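Local coordinates for protein 3-dehydroquinate dehydratase (Enterococcus faecalis, PDB 4PH6) that catalyses the cis-dehydration of 3-dehydroquinate to 3-dehydroshikimate, the third step of the chorismate pathway, through an imine formed with an active-site lysine, at residues Pro19-Pro24 with Gln243-Tyr248; Ile25-Ala30 with Leu34-Ala39; Met206-Gly209 with Ser215-Thr218. All blocks are in the same frame, centred on the assembly; numbering follows the deposited sequence.

How the contacts relate
The three contacts sit at different places on one (beta/alpha)8 barrel. Contact 1 joins strand 20-25 to helix 242-251, elements from the two ends of the barrel sequence, and the other two contacts fall between its segments along the chain. Contact 2 continues directly from that strand into the loop and helix 30-40, its centre about 18 Å from that of contact 1. Contact 3 follows much later, at the end of strand 203-207, about 12 Å from contact 1 and 25 Å from contact 2, between centres. L245 of contact 1 packs on V217 of contact 3, which ties the closing helix to the loop carrying R216, a predicted substrate-binding residue.

Contact 1. Residues Pro19-Pro24 with Gln243-Tyr248; sequences PKIVVP and QVLRNY
A chi1 of -172° carries R246 CG opposite its backbone N, and bends at chi2 and chi3 then bring the guanidinium back from helix 242-251 over I21 of strand 20-25. I21 sends CG1 out beside its own backbone N (chi1 -54°) and extends it to CD1, which lies 3.6 Å above the guanidinium plane, displaced to its rim. CG1 of I21 is 3.6 Å from NH1 of R246, and the same CD1 reaches back to the helix, 3.5 Å from the backbone N of R246. A branched, buried isoleucine suits this place because one arm meets the arginine while the other, CG2, meets CD2 of L245 at 4.1 Å. These two apolar side chains run past each other in opposite senses.

In the guanidinium plane a water accepts from R246 NH1 at 2.9 Å and donates to P19 O at 3.1 Å, linking the helix to the residue just before the strand. Salt bridges from NH1 to D46 and from NE to D44 neutralise the charge and fix the group's rotation; D46 OD2 also accepts from I21 N. Arginine suits both tasks: CB, CD and the flat face pack on I21, while the N-H groups at the rim bind aspartates and water. On the helix, Y248 meets Y248 of the second subunit in a ring stack. The whole is the seam of a (beta/alpha)8 barrel, where the last helix packs against the first barrel strand.

Contact 2. Residues Ile25-Ala30 with Leu34-Ala39; sequences IVAPTA and LAEATA
I25 and E36 lie alongside each other, pointing opposite ways, the isoleucine running out from the end of strand 20-25 to helix 30-40 and the glutamate running from that helix back to the loop. The tightly packed part is apolar and buried, made by I25, A27 and A37. CD1 of I25 reaches the helix backbone, 3.8 Å from A37 N, and lies 4.1 Å from A37 CB; the small alanine lets the methyl come this close. I33 and V48 also touch I25, so an apolar, branched residue is well placed between helix and sheet.

E36 and L34, by contrast, are partly exposed. E36 leaves its helix with CG beside the backbone N (chi1 -65°) and is extended beyond CG, which carries the carboxylate across to the margin of the contact. There OE1 lies 3.7 Å from I25 CG2 and OE2 the same distance from A27 CB. These are van der Waals contacts with methyl groups, in a place where a charged residue is tolerated. V26 turns its side chain away from the helix and instead meets R51, a predicted binding residue for 3-dehydroquinate.

At the start of the helix, L34 N donates to A30 O at 2.9 Å with an N-H...O angle of 163°, a regular helical turn. CG of L34 packs 3.6 Å from the same oxygen, and its side chain continues onto helix 61-73. T29 occupies the N-cap, where its side chain caps a backbone N in the first turn of helix 30-40. The contact is the first beta-alpha connection of a (beta/alpha)8 barrel: strand, loop, capped helix folded back on the sheet.

Contact 3. Residues Met206-Gly209 with Ser215-Thr218; sequences MSMG and SRVT
S215 lays its hydroxyl against the backbone of strand 203-207: OG accepts from S207 N at 2.7 Å, with an N-H...O angle of 159°, and rests 3.5 Å from S207 CB. Its chi1 of 71° places OG between its own N and carbonyl carbon, set against the strand. The same OG donates to G212 O, so this buried hydroxyl acts as both acceptor and donor and ties the strand end to the loop that follows. Serine is suited to the spot, small enough to fit against the strand yet able to accept a backbone N-H.

R216, the next residue, reaches further out. Its chain is extended from CG to NE, which carries the guanidinium past M206 to the loop at M208 and G209. M206 and R216 cross at a slant. The guanidinium lies obliquely to M206 SD and M208 CA, the latter 4.2 Å from NH2 of R216. M206 touches K173, the predicted Schiff-base lysine on strand 171-176, and its SD also comes 4.0 Å from R216 NH1; an unbranched, flexible thioether, here turned at chi2 and chi3, can bend to meet both.

Two waters link the guanidinium to the loop backbone. One accepts from R216 NE at 2.8 Å and donates to both S207 O and G209 O; a second accepts from R216 NH2 and from G209 N. The positive phi of G209 (76°) favours glycine in this turn. The arginine is therefore held to the loop backbone through water, with no direct hydrogen bond between the two. Consistent with the predicted role of R216 in binding 3-dehydroquinate, its N-H groups meet waters that a ligand could displace.

Contact 1. Residues Pro19-Pro24 with Gln243-Tyr248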
loop_
_atom_site.group_PDB
_atom_site.type_symbol
_atom_site.label_atom_id
_atom_site.label_comp_id
_atom_site.label_asym_id
_atom_site.label_seq_id
_atom_site.Cartn_x
_atom_site.Cartn_y
_atom_site.Cartn_z
ATOM N N PRO A 19 -8.011 -10.522 4.383
ATOM C CA PRO A 19 -8.433 -10.892 3.031
ATOM C C PRO A 19 -8.061 -12.327 2.699
ATOM O O PRO A 19 -6.904 -12.726 2.894
ATOM C CB PRO A 19 -7.651 -9.922 2.137
ATOM C CG PRO A 19 -7.357 -8.758 3.005
ATOM C CD PRO A 19 -7.200 -9.285 4.388
ATOM N N LYS A 20 -9.018 -13.083 2.176
ATOM C CA LYS A 20 -8.763 -14.475 1.864
ATOM C C LYS A 20 -8.046 -14.551 0.533
ATOM O O LYS A 20 -8.287 -13.730 -0.358
ATOM C CB LYS A 20 -10.068 -15.274 1.851
ATOM C CG LYS A 20 -10.845 -15.160 3.166
ATOM C CD LYS A 20 -9.960 -15.539 4.357
ATOM C CE LYS A 20 -10.702 -15.485 5.699
ATOM N NZ LYS A 20 -11.025 -14.105 6.136
ATOM N N ILE A 21 -7.149 -15.520 0.411
ATOM C CA ILE A 21 -6.308 -15.608 -0.766
ATOM C C ILE A 21 -6.836 -16.612 -1.778
ATOM O O ILE A 21 -7.176 -17.749 -1.432
ATOM C CB ILE A 21 -4.858 -15.969 -0.397
ATOM C CG1 ILE A 21 -4.318 -14.987 0.648
ATOM C CG2 ILE A 21 -3.988 -15.975 -1.620
ATOM C CD1 ILE A 21 -2.835 -15.148 0.939
ATOM N N VAL A 22 -6.886 -16.150 -3.026
ATOM C CA VAL A 22 -7.386 -16.888 -4.171
ATOM C C VAL A 22 -6.266 -17.161 -5.160
ATOM O O VAL A 22 -5.629 -16.228 -5.649
ATOM C CB VAL A 22 -8.487 -16.101 -4.930
ATOM C CG1 VAL A 22 -9.110 -16.964 -6.030
ATOM C CG2 VAL A 22 -9.542 -15.571 -3.966
ATOM N N VAL A 23 -6.036 -18.427 -5.481
ATOM C CA VAL A 23 -5.097 -18.751 -6.537
ATOM C C VAL A 23 -5.881 -19.210 -7.760
ATOM O O VAL A 23 -6.789 -20.048 -7.647
ATOM C CB VAL A 23 -4.059 -19.835 -6.098
ATOM C CG1 VAL A 23 -4.739 -21.129 -5.651
ATOM C CG2 VAL A 23 -3.071 -20.122 -7.220
ATOM N N PRO A 24 -5.552 -18.638 -8.938
ATOM C CA PRO A 24 -6.115 -19.049 -10.231
ATOM C C PRO A 24 -5.378 -20.232 -10.879
ATOM O O PRO A 24 -4.155 -20.351 -10.825
ATOM C CB PRO A 24 -5.960 -17.794 -11.088
ATOM C CG PRO A 24 -4.688 -17.179 -10.566
ATOM C CD PRO A 24 -4.641 -17.485 -9.084
ATOM N N GLN A 243 2.471 -17.096 -1.564
ATOM C CA GLN A 243 3.263 -17.093 -0.329
ATOM C C GLN A 243 3.626 -15.673 0.133
ATOM O O GLN A 243 3.519 -15.354 1.323
ATOM C CB GLN A 243 4.556 -17.914 -0.495
ATOM C CG GLN A 243 5.585 -17.669 0.619
ATOM C CD GLN A 243 6.945 -18.322 0.355
ATOM O OE1 GLN A 243 7.459 -18.288 -0.762
ATOM N NE2 GLN A 243 7.540 -18.895 1.398
ATOM N N VAL A 244 4.084 -14.842 -0.801
ATOM C CA VAL A 244 4.449 -13.460 -0.500
ATOM C C VAL A 244 3.216 -12.707 -0.026
ATOM O O VAL A 244 3.283 -11.829 0.844
ATOM C CB VAL A 244 5.061 -12.747 -1.742
ATOM C CG1 VAL A 244 5.115 -11.245 -1.546
ATOM C CG2 VAL A 244 6.441 -13.300 -2.069
ATOM N N LEU A 245 2.082 -13.078 -0.606
ATOM C CA LEU A 245 0.825 -12.404 -0.358
ATOM C C LEU A 245 0.378 -12.557 1.096
ATOM O O LEU A 245 0.045 -11.577 1.766
ATOM C CB LEU A 245 -0.237 -12.957 -1.303
ATOM C CG LEU A 245 -1.340 -12.018 -1.748
ATOM C CD1 LEU A 245 -0.769 -10.628 -2.099
ATOM C CD2 LEU A 245 -2.064 -12.644 -2.940
ATOM N N ARG A 246 0.376 -13.796 1.575
ATOM C CA ARG A 246 0.042 -14.066 2.965
ATOM C C ARG A 246 0.970 -13.289 3.896
ATOM O O ARG A 246 0.508 -12.653 4.840
ATOM C CB ARG A 246 0.122 -15.561 3.266
ATOM C CG ARG A 246 -0.400 -15.915 4.643
ATOM C CD ARG A 246 -1.918 -15.962 4.668
ATOM N NE ARG A 246 -2.420 -17.217 4.117
ATOM C CZ ARG A 246 -3.690 -17.439 3.800
ATOM N NH1 ARG A 246 -4.590 -16.485 3.964
ATOM N NH2 ARG A 246 -4.059 -18.614 3.308
ATOM N N ASN A 247 2.272 -13.336 3.616
ATOM C CA ASN A 247 3.255 -12.637 4.435
ATOM C C ASN A 247 2.986 -11.138 4.432
ATOM O O ASN A 247 3.017 -10.489 5.474
ATOM C CB ASN A 247 4.684 -12.896 3.941
ATOM C CG ASN A 247 5.254 -14.220 4.422
ATOM O OD1 ASN A 247 4.694 -14.888 5.295
ATOM N ND2 ASN A 247 6.400 -14.595 3.860
ATOM N N TYR A 248 2.710 -10.596 3.252
ATOM C CA TYR A 248 2.470 -9.168 3.132
ATOM C C TYR A 248 1.175 -8.765 3.817
ATOM O O TYR A 248 1.112 -7.707 4.432
ATOM C CB TYR A 248 2.459 -8.743 1.667
ATOM C CG TYR A 248 3.850 -8.448 1.137
ATOM C CD1 TYR A 248 4.100 -7.307 0.385
ATOM C CD2 TYR A 248 4.918 -9.297 1.412
ATOM C CE1 TYR A 248 5.367 -7.029 -0.095
ATOM C CE2 TYR A 248 6.190 -9.025 0.934
ATOM C CZ TYR A 248 6.412 -7.887 0.179
ATOM O OH TYR A 248 7.672 -7.602 -0.304
HETATM O O HOH W 1 -4.988 -13.828 5.113
#

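Contact 2. Residues Ile25-Ala30 with Leu34-Ala39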
loop_
_atom_site.group_PDB
_atom_site.type_symbol
_atom_site.label_atom_id
_atom_site.label_comp_id
_atom_site.label_asym_id
_atom_site.label_seq_id
_atom_site.Cartn_x
_atom_site.Cartn_y
_atom_site.Cartn_z
ATOM N N ILE A 25 -6.159 -21.113 -11.488
ATOM C CA ILE A 25 -5.629 -22.104 -12.395
ATOM C C ILE A 25 -5.928 -21.616 -13.803
ATOM O O ILE A 25 -7.091 -21.398 -14.143
ATOM C CB ILE A 25 -6.248 -23.484 -12.142
ATOM C CG1 ILE A 25 -5.919 -23.945 -10.714
ATOM C CG2 ILE A 25 -5.762 -24.485 -13.186
ATOM C CD1 ILE A 25 -6.437 -25.331 -10.363
ATOM N N VAL A 26 -4.893 -21.403 -14.611
ATOM C CA VAL A 26 -5.091 -20.937 -15.983
ATOM C C VAL A 26 -4.512 -21.891 -17.018
ATOM O O VAL A 26 -4.376 -21.531 -18.183
ATOM C CB VAL A 26 -4.467 -19.534 -16.228
ATOM C CG1 VAL A 26 -5.099 -18.482 -15.321
ATOM C CG2 VAL A 26 -2.953 -19.568 -16.054
ATOM N N ALA A 27 -4.169 -23.107 -16.598
ATOM C CA ALA A 27 -3.593 -24.085 -17.518
ATOM C C ALA A 27 -4.650 -24.569 -18.521
ATOM O O ALA A 27 -5.798 -24.774 -18.160
ATOM C CB ALA A 27 -3.001 -25.251 -16.750
ATOM N N PRO A 28 -4.258 -24.742 -19.793
ATOM C CA PRO A 28 -5.207 -25.068 -20.862
ATOM C C PRO A 28 -5.529 -26.556 -20.983
ATOM O O PRO A 28 -6.592 -26.887 -21.503
ATOM C CB PRO A 28 -4.479 -24.586 -22.118
ATOM C CG PRO A 28 -3.040 -24.824 -21.797
ATOM C CD PRO A 28 -2.900 -24.496 -20.321
ATOM N N THR A 29 -4.636 -27.440 -20.550
ATOM C CA THR A 29 -4.934 -28.868 -20.661
ATOM C C THR A 29 -5.456 -29.409 -19.358
ATOM O O THR A 29 -5.110 -28.905 -18.290
ATOM C CB THR A 29 -3.718 -29.709 -21.051
ATOM O OG1 THR A 29 -2.762 -29.661 -19.989
ATOM C CG2 THR A 29 -3.087 -29.189 -22.330
ATOM N N ALA A 30 -6.274 -30.455 -19.473
ATOM C CA ALA A 30 -6.961 -31.074 -18.348
ATOM C C ALA A 30 -5.965 -31.594 -17.340
ATOM O O ALA A 30 -6.101 -31.376 -16.132
ATOM C CB ALA A 30 -7.867 -32.210 -18.838
ATOM N N LEU A 34 -5.623 -30.546 -13.378
ATOM C CA LEU A 34 -5.683 -31.444 -12.226
ATOM C C LEU A 34 -4.408 -31.371 -11.380
ATOM O O LEU A 34 -4.487 -31.351 -10.150
ATOM C CB LEU A 34 -5.931 -32.893 -12.671
ATOM C CG LEU A 34 -7.313 -33.140 -13.287
ATOM C CD1 LEU A 34 -7.544 -34.616 -13.615
ATOM C CD2 LEU A 34 -8.397 -32.592 -12.378
ATOM N N ALA A 35 -3.242 -31.329 -12.026
ATOM C CA ALA A 35 -1.991 -31.244 -11.281
ATOM C C ALA A 35 -1.965 -29.998 -10.397
ATOM O O ALA A 35 -1.645 -30.081 -9.204
ATOM C CB ALA A 35 -0.785 -31.263 -12.227
ATOM N N GLU A 36 -2.327 -28.858 -10.977
ATOM C CA GLU A 36 -2.296 -27.589 -10.259
ATOM C C GLU A 36 -3.360 -27.545 -9.151
ATOM O O GLU A 36 -3.210 -26.837 -8.158
ATOM C CB GLU A 36 -2.472 -26.421 -11.231
ATOM C CG GLU A 36 -1.332 -26.287 -12.223
ATOM C CD GLU A 36 -1.357 -24.979 -12.997
ATOM O OE1 GLU A 36 -2.167 -24.086 -12.659
ATOM O OE2 GLU A 36 -0.557 -24.838 -13.950
ATOM N N ALA A 37 -4.422 -28.321 -9.321
ATOM C CA ALA A 37 -5.437 -28.448 -8.292
ATOM C C ALA A 37 -4.843 -29.200 -7.112
ATOM O O ALA A 37 -4.959 -28.782 -5.960
ATOM C CB ALA A 37 -6.650 -29.164 -8.826
ATOM N N THR A 38 -4.195 -30.314 -7.420
ATOM C CA THR A 38 -3.533 -31.099 -6.393
ATOM C C THR A 38 -2.457 -30.262 -5.701
ATOM O O THR A 38 -2.355 -30.296 -4.475
ATOM C CB THR A 38 -2.922 -32.396 -6.965
ATOM O OG1 THR A 38 -3.982 -33.286 -7.352
ATOM C CG2 THR A 38 -2.043 -33.084 -5.928
ATOM N N ALA A 39 -1.704 -29.488 -6.481
ATOM C CA ALA A 39 -0.676 -28.618 -5.928
ATOM C C ALA A 39 -1.242 -27.575 -4.952
ATOM O O ALA A 39 -0.560 -27.216 -3.989
ATOM C CB ALA A 39 0.104 -27.921 -7.052
#

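Contact 3. Residues Met206-Gly209 with Ser215-Thr218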
loop_
_atom_site.group_PDB
_atom_site.type_symbol
_atom_site.label_atom_id
_atom_site.label_comp_id
_atom_site.label_asym_id
_atom_site.label_seq_id
_atom_site.Cartn_x
_atom_site.Cartn_y
_atom_site.Cartn_z
ATOM N N MET A 206 -9.616 -4.410 -7.030
ATOM C CA MET A 206 -8.188 -4.329 -7.267
ATOM C C MET A 206 -7.879 -3.383 -8.406
ATOM O O MET A 206 -8.655 -3.227 -9.352
ATOM C CB MET A 206 -7.589 -5.712 -7.541
ATOM C CG MET A 206 -7.991 -6.329 -8.852
ATOM S SD MET A 206 -8.633 -7.986 -8.585
ATOM C CE MET A 206 -10.167 -7.570 -7.766
ATOM N N SER A 207 -6.747 -2.718 -8.249
ATOM C CA SER A 207 -6.133 -1.906 -9.271
ATOM C C SER A 207 -5.046 -2.757 -9.928
ATOM O O SER A 207 -4.118 -3.217 -9.254
ATOM C CB SER A 207 -5.572 -0.628 -8.641
ATOM O OG SER A 207 -4.858 0.155 -9.570
ATOM N N MET A 208 -5.179 -3.000 -11.230
ATOM C CA MET A 208 -4.356 -4.002 -11.913
ATOM C C MET A 208 -2.961 -3.489 -12.302
ATOM O O MET A 208 -2.696 -2.317 -12.229
ATOM C CB MET A 208 -5.088 -4.517 -13.159
ATOM C CG MET A 208 -6.336 -5.344 -12.829
ATOM S SD MET A 208 -7.086 -6.146 -14.257
ATOM C CE MET A 208 -7.945 -4.791 -15.033
ATOM N N GLY A 209 -2.075 -4.387 -12.720
ATOM C CA GLY A 209 -0.741 -3.999 -13.139
ATOM C C GLY A 209 0.224 -3.656 -12.012
ATOM O O GLY A 209 -0.096 -3.780 -10.839
ATOM N N SER A 215 -2.963 -2.366 -4.058
ATOM C CA SER A 215 -4.381 -2.664 -3.846
ATOM C C SER A 215 -4.591 -4.146 -3.552
ATOM O O SER A 215 -5.667 -4.556 -3.139
ATOM C CB SER A 215 -5.215 -2.248 -5.067
ATOM O OG SER A 215 -4.980 -3.092 -6.185
ATOM N N ARG A 216 -3.557 -4.953 -3.770
ATOM C CA ARG A 216 -3.694 -6.386 -3.577
ATOM C C ARG A 216 -3.322 -6.808 -2.161
ATOM O O ARG A 216 -3.566 -7.945 -1.783
ATOM C CB ARG A 216 -2.841 -7.149 -4.585
ATOM C CG ARG A 216 -3.189 -6.867 -6.038
ATOM C CD ARG A 216 -2.518 -7.866 -6.957
ATOM N NE ARG A 216 -2.786 -7.628 -8.373
ATOM C CZ ARG A 216 -3.837 -8.098 -9.038
ATOM N NH1 ARG A 216 -4.760 -8.823 -8.417
ATOM N NH2 ARG A 216 -3.975 -7.826 -10.331
ATOM N N VAL A 217 -2.751 -5.893 -1.371
ATOM C CA VAL A 217 -2.355 -6.234 -0.011
ATOM C C VAL A 217 -3.018 -5.368 1.064
ATOM O O VAL A 217 -2.833 -5.605 2.269
ATOM C CB VAL A 217 -0.823 -6.146 0.147
ATOM C CG1 VAL A 217 -0.135 -6.997 -0.926
ATOM C CG2 VAL A 217 -0.350 -4.688 0.090
ATOM N N THR A 218 -3.800 -4.383 0.624
ATOM C CA THR A 218 -4.442 -3.430 1.523
ATOM C C THR A 218 -5.899 -3.737 1.798
ATOM O O THR A 218 -6.591 -2.907 2.381
ATOM C CB THR A 218 -4.375 -1.980 0.961
ATOM O OG1 THR A 218 -4.909 -1.936 -0.378
ATOM C CG2 THR A 218 -2.957 -1.493 0.949
HETATM O O HOH W 2 -1.995 -5.122 -9.378
HETATM O O HOH W 3 -2.421 -7.188 -12.455
#